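Local coordinates for transcriptional regulator fur family (Xanthomonas campestris pv. campestris, PDB 7DH8), which binds zinc and, as a Fur-family repressor, probably controls transcription of zinc-uptake genes by binding their regulatory DNA as a dimer, at residues H97-E100 against S101-A104; V106-H110 against P111-Q115. All blocks are in the same frame, centred on the assembly; numbering follows the deposited sequence.

Overall arrangement
From the N terminus, strand 96-99 comes first and carries His-97 of a zinc site. Interaction 1 then closes the hairpin turn 100-103, sending the chain back as strand 104-107, antiparallel to its predecessor. Interaction 2 follows in series, where the chain leaves that strand and bends through 108-113, so the two contacts neither nest nor cross. Their centres lie 15 Å apart, yet they are joined through the two-stranded sheet: His-97 N is 2.8 Å from Val-106 O, a probable hydrogen bond, and both contacts reach the same zinc ion, through His-97 and Cys-108. His-116 and Glu-131, beyond interaction 2, complete that site.

Interaction 1 (H97-E100 against S101-A104); sequences HKLE and SVNA. With ZN (zinc ion), chain B.
Leu-99 N donates to Ala-104 O at the turn end of a beta hairpin, with 2.7 Å between them, an N-H...O angle of 159° and the donor nearly along the C=O axis. The return bond of this antiparallel hydrogen-bonded pair, from Ala-104 N to Leu-99 O, is weak at 3.4 Å. Asn-103 N makes a weak, bent bond to Leu-99 O (2.9 Å, 122°), so Asn-103 and Ala-104 together face Leu-99 as a G1 beta bulge. The positive phi of Asn-103 (55°) is consistent with that motif. With a further weak bond from Val-102 N, three weak bonds share Leu-99 O.

The turn is tied outward by Glu-158 of strand 151-160, which accepts from Glu-100 N through OE2 and is hydrogen-bonded to Ser-101 OG through OE1. Lys-61 NZ donates to the carbonyls of Val-102 and Asn-103. Glu-100 and Ser-101 also pack against Ser-101 and Glu-100, respectively, of the second subunit, placing the turn at the dimer contact.

At the other end, His-97 NE2 binds the zinc ion at 2.0 Å.

Packing within the hairpin is modest: Val-102 turns its CG2 branch onto Leu-99, with 3.7 Å between Val-102 CG2 and Leu-99 CB. Lys-98, extended beyond CG, crosses the Asn-103 side chain obliquely, its CE methylene lying 3.4 Å from Asn-103 OD1.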
ATOM      1  N   HIS A  97      12.589  -3.358   1.816  1.00 27.69           N
ATOM      2  CA  HIS A  97      11.315  -2.681   1.820  1.00 28.50           C
ATOM      3  C   HIS A  97      10.230  -3.729   1.765  1.00 33.18           C
ATOM      4  O   HIS A  97      10.337  -4.686   0.999  1.00 26.57           O
ATOM      5  CB  HIS A  97      11.143  -1.726   0.620  1.00 28.18           C
ATOM      6  CG  HIS A  97      12.138  -0.605   0.596  1.00 30.38           C
ATOM      7  ND1 HIS A  97      11.978   0.535   1.355  1.00 33.69           N
ATOM      8  CD2 HIS A  97      13.286  -0.435  -0.102  1.00 32.75           C
ATOM      9  CE1 HIS A  97      13.002   1.348   1.145  1.00 34.36           C
ATOM     10  NE2 HIS A  97      13.794   0.797   0.238  1.00 30.97           N
ATOM     11  N   LYS A  98       9.172  -3.517   2.539  1.00 28.36           N
ATOM     12  CA  LYS A  98       7.980  -4.315   2.384  1.00 28.98           C
ATOM     13  C   LYS A  98       7.044  -3.578   1.449  1.00 29.61           C
ATOM     14  O   LYS A  98       6.692  -2.421   1.707  1.00 35.44           O
ATOM     15  CB  LYS A  98       7.273  -4.567   3.718  1.00 29.99           C
ATOM     16  CG  LYS A  98       6.066  -5.591   3.546  1.00 28.58           C
ATOM     17  CD  LYS A  98       5.283  -5.699   4.875  1.00 39.00           C
ATOM     18  CE  LYS A  98       3.885  -6.339   4.685  1.00 43.39           C
ATOM     19  NZ  LYS A  98       3.235  -6.612   6.037  1.00 46.92           N
ATOM     20  N   LEU A  99       6.670  -4.229   0.355  1.00 27.00           N
ATOM     21  CA  LEU A  99       5.690  -3.686  -0.594  1.00 26.60           C
ATOM     22  C   LEU A  99       4.293  -4.047  -0.109  1.00 34.09           C
ATOM     23  O   LEU A  99       3.901  -5.210  -0.145  1.00 32.12           O
ATOM     24  CB  LEU A  99       5.936  -4.263  -1.975  1.00 27.26           C
ATOM     25  CG  LEU A  99       7.349  -3.875  -2.461  1.00 33.02           C
ATOM     26  CD1 LEU A  99       7.647  -4.534  -3.800  1.00 28.00           C
ATOM     27  CD2 LEU A  99       7.526  -2.303  -2.505  1.00 29.77           C
ATOM     28  N   GLU A 100       3.523  -3.044   0.303  1.00 33.14           N
ATOM     29  CA  GLU A 100       2.250  -3.348   0.935  1.00 37.01           C
ATOM     30  C   GLU A 100       1.229  -3.895  -0.020  1.00 32.38           C
ATOM     31  O   GLU A 100       0.371  -4.672   0.411  1.00 32.74           O
ATOM     32  CB  GLU A 100       1.676  -2.105   1.613  1.00 30.99           C
ATOM     33  CG  GLU A 100       2.627  -1.516   2.566  1.00 35.52           C
ATOM     34  CD  GLU A 100       2.582  -2.218   3.906  1.00 36.42           C
ATOM     35  OE1 GLU A 100       1.664  -3.026   4.098  1.00 37.99           O
ATOM     36  OE2 GLU A 100       3.467  -1.957   4.757  1.00 42.17           O
ATOM     37  N   SER A 101       1.255  -3.499  -1.304  1.00 30.96           N
ATOM     38  CA  SER A 101       0.164  -3.979  -2.149  1.00 34.30           C
ATOM     39  C   SER A 101       0.362  -5.408  -2.654  1.00 35.61           C
ATOM     40  O   SER A 101      -0.598  -5.996  -3.184  1.00 36.15           O
ATOM     41  CB  SER A 101      -0.063  -3.044  -3.352  1.00 35.08           C
ATOM     42  OG  SER A 101       1.062  -3.029  -4.186  1.00 37.10           O
ATOM     43  N   VAL A 102       1.561  -5.985  -2.535  1.00 28.91           N
ATOM     44  CA  VAL A 102       1.753  -7.390  -2.902  1.00 34.78           C
ATOM     45  C   VAL A 102       2.225  -8.237  -1.735  1.00 35.22           C
ATOM     46  O   VAL A 102       2.461  -9.428  -1.918  1.00 33.68           O
ATOM     47  CB  VAL A 102       2.721  -7.571  -4.093  1.00 35.69           C
ATOM     48  CG1 VAL A 102       2.079  -7.090  -5.385  1.00 36.50           C
ATOM     49  CG2 VAL A 102       4.060  -6.893  -3.817  1.00 37.08           C
ATOM     50  N   ASN A 103       2.386  -7.649  -0.544  1.00 30.95           N
ATOM     51  CA  ASN A 103       2.764  -8.352   0.681  1.00 28.89           C
ATOM     52  C   ASN A 103       4.054  -9.135   0.470  1.00 29.76           C
ATOM     53  O   ASN A 103       4.115 -10.350   0.675  1.00 35.15           O
ATOM     54  CB  ASN A 103       1.591  -9.240   1.210  1.00 30.11           C
ATOM     55  CG  ASN A 103       1.859  -9.777   2.612  1.00 35.76           C
ATOM     56  OD1 ASN A 103       2.642  -9.194   3.352  1.00 36.69           O
ATOM     57  ND2 ASN A 103       1.250 -10.919   2.969  1.00 43.57           N
ATOM     58  N   ALA A 104       5.099  -8.422   0.012  1.00 28.46           N
ATOM     59  CA  ALA A 104       6.338  -9.063  -0.391  1.00 29.93           C
ATOM     60  C   ALA A 104       7.476  -8.070  -0.170  1.00 28.65           C
ATOM     61  O   ALA A 104       7.256  -6.889   0.134  1.00 31.69           O
ATOM     62  CB  ALA A 104       6.259  -9.592  -1.858  1.00 26.17           C
TER
HETATM   63 ZN    ZN B 201      15.323   1.844  -0.554  1.00 34.00          ZN

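Interaction 2 (V106-H110 against P111-Q115); sequences VACHH and PNSAQ. With ZN (zinc ion), chain B.
Ser-113 bends back over the preceding turn, bringing its hydroxyl to the carbonyl of His-110. The strand has ended by this point, and a side-chain hydroxyl meets a backbone carbonyl. Ser-113 OG donates to His-110 O at 2.7 Å; its chi1 of 16° is far from a staggered value, and the exact position of the acceptor is less certain, so the length of this bond deserves caution.

Cys-108 holds SG anti to its own backbone N (chi1 177°), a setting that carries the sulfur to the zinc ion, 2.1 Å from SG. The same sulfur lies alongside Pro-111, whose CA is 4.1 Å from Cys-108 SG, and Ser-113 OG comes equally near it from the following residues.

This is the loop that leaves strand 104-107 in the Fur-family fold, and it supplies one ligand of a four-residue zinc site seen in this structure. Glu-131, which binds the same zinc, also accepts a weak hydrogen bond from His-109 N.

His-110 lays CD2 of its ring over the ring of His-109, with CD2 3.9 Å above that plane and over its centre. Past Pro-111, which packs on Phe-95, the chain makes an inverse gamma turn centred on Asn-112, where Ser-113 N gives Pro-111 O a weak bond of 2.9 Å.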
ATOM      1  N   VAL A 106      11.626  -6.630  -0.837  1.00 23.69           N
ATOM      2  CA  VAL A 106      12.620  -6.374  -1.879  1.00 28.37           C
ATOM      3  C   VAL A 106      13.789  -5.707  -1.173  1.00 33.84           C
ATOM      4  O   VAL A 106      13.606  -5.021  -0.159  1.00 31.74           O
ATOM      5  CB  VAL A 106      12.118  -5.468  -3.075  1.00 26.04           C
ATOM      6  CG1 VAL A 106      11.184  -6.180  -4.037  1.00 30.38           C
ATOM      7  CG2 VAL A 106      11.473  -4.113  -2.565  1.00 31.64           C
ATOM      8  N   ALA A 107      14.995  -5.924  -1.684  1.00 29.31           N
ATOM      9  CA  ALA A 107      16.152  -5.286  -1.086  1.00 32.72           C
ATOM     10  C   ALA A 107      16.195  -3.829  -1.530  1.00 38.35           C
ATOM     11  O   ALA A 107      15.792  -3.485  -2.653  1.00 32.72           O
ATOM     12  CB  ALA A 107      17.448  -6.009  -1.473  1.00 32.39           C
ATOM     13  N   CYS A 108      16.641  -2.957  -0.632  1.00 38.44           N
ATOM     14  CA  CYS A 108      16.818  -1.571  -1.050  1.00 35.60           C
ATOM     15  C   CYS A 108      18.062  -1.454  -1.934  1.00 42.44           C
ATOM     16  O   CYS A 108      19.160  -1.878  -1.552  1.00 47.39           O
ATOM     17  CB  CYS A 108      16.929  -0.630   0.139  1.00 35.25           C
ATOM     18  SG  CYS A 108      17.260   1.153  -0.387  1.00 35.75           S
ATOM     19  N   HIS A 109      17.870  -0.872  -3.112  1.00 39.95           N
ATOM     20  CA  HIS A 109      18.903  -0.709  -4.130  1.00 54.94           C
ATOM     21  C   HIS A 109      20.026   0.238  -3.659  1.00 59.18           C
ATOM     22  O   HIS A 109      21.180   0.028  -4.057  1.00 63.95           O
ATOM     23  CB  HIS A 109      18.229  -0.491  -5.492  1.00 62.53           C
ATOM     24  CG  HIS A 109      17.642   0.880  -5.675  1.00 76.64           C
ATOM     25  ND1 HIS A 109      17.714   1.574  -6.869  1.00 82.50           N
ATOM     26  CD2 HIS A 109      17.010   1.705  -4.804  1.00 81.46           C
ATOM     27  CE1 HIS A 109      17.139   2.759  -6.729  1.00 82.23           C
ATOM     28  NE2 HIS A 109      16.707   2.864  -5.485  1.00 81.73           N
ATOM     29  N   HIS A 110      19.725   1.270  -2.820  1.00 60.52           N
ATOM     30  CA  HIS A 110      20.718   2.138  -2.184  1.00 60.04           C
ATOM     31  C   HIS A 110      20.434   2.196  -0.689  1.00 66.45           C
ATOM     32  O   HIS A 110      19.473   2.841  -0.240  1.00 64.71           O
ATOM     33  CB  HIS A 110      20.538   3.477  -2.890  1.00 59.01           C
ATOM     34  CG  HIS A 110      21.227   3.513  -4.218  1.00 68.50           C
ATOM     35  ND1 HIS A 110      22.581   3.274  -4.348  1.00 70.44           N
ATOM     36  CD2 HIS A 110      20.744   3.655  -5.478  1.00 67.42           C
ATOM     37  CE1 HIS A 110      22.908   3.299  -5.629  1.00 72.21           C
ATOM     38  NE2 HIS A 110      21.813   3.523  -6.336  1.00 71.33           N
ATOM     39  N   PRO A 111      21.308   1.570   0.104  1.00 66.94           N
ATOM     40  CA  PRO A 111      20.902   1.121   1.447  1.00 72.36           C
ATOM     41  C   PRO A 111      21.148   2.204   2.481  1.00 77.28           C
ATOM     42  O   PRO A 111      20.378   2.301   3.451  1.00 84.51           O
ATOM     43  CB  PRO A 111      21.772  -0.095   1.796  1.00 72.33           C
ATOM     44  CG  PRO A 111      22.978   0.037   0.902  1.00 72.20           C
ATOM     45  CD  PRO A 111      22.416   0.559  -0.391  1.00 69.95           C
ATOM     46  N   ASN A 112      22.210   3.016   2.323  1.00 71.67           N
ATOM     47  CA  ASN A 112      22.477   3.976   3.402  1.00 71.56           C
ATOM     48  C   ASN A 112      21.614   5.103   2.792  1.00 76.37           C
ATOM     49  O   ASN A 112      22.156   6.071   2.267  1.00 80.54           O
ATOM     50  CB  ASN A 112      23.954   4.398   3.466  1.00 73.40           C
ATOM     51  CG  ASN A 112      24.437   5.091   2.197  1.00 74.97           C
ATOM     52  OD1 ASN A 112      23.734   5.122   1.171  1.00 80.16           O
ATOM     53  ND2 ASN A 112      25.658   5.626   2.247  1.00 68.10           N
ATOM     54  N   SER A 113      20.284   5.107   2.848  1.00 77.74           N
ATOM     55  CA  SER A 113      19.526   6.313   2.511  1.00 75.99           C
ATOM     56  C   SER A 113      18.781   6.339   3.850  1.00 74.91           C
ATOM     57  O   SER A 113      17.703   6.945   3.948  1.00 70.01           O
ATOM     58  CB  SER A 113      18.570   6.269   1.302  1.00 71.21           C
ATOM     59  OG  SER A 113      18.273   4.944   0.872  1.00 69.49           O
ATOM     60  N   ALA A 114      19.372   5.730   4.896  1.00 77.33           N
ATOM     61  CA  ALA A 114      18.727   5.502   6.190  1.00 72.55           C
ATOM     62  C   ALA A 114      17.428   4.750   5.944  1.00 71.95           C
ATOM     63  O   ALA A 114      17.410   3.791   5.169  1.00 74.60           O
ATOM     64  CB  ALA A 114      18.482   6.786   6.984  1.00 67.12           C
ATOM     65  N   GLN A 115      16.344   5.151   6.597  1.00 69.06           N
ATOM     66  CA  GLN A 115      15.024   4.690   6.203  1.00 66.36           C
ATOM     67  C   GLN A 115      14.351   5.868   5.525  1.00 60.64           C
ATOM     68  O   GLN A 115      14.621   7.027   5.858  1.00 58.78           O
ATOM     69  CB  GLN A 115      14.174   4.173   7.373  1.00 66.32           C
ATOM     70  CG  GLN A 115      13.526   5.242   8.272  1.00 71.05           C
ATOM     71  CD  GLN A 115      13.137   4.692   9.657  1.00 81.78           C
ATOM     72  OE1 GLN A 115      13.843   4.906  10.653  1.00 86.01           O
ATOM     73  NE2 GLN A 115      12.012   3.971   9.720  1.00 84.11           N
TER
HETATM   74 ZN    ZN B 201      15.323   1.844  -0.554  1.00 34.00          ZN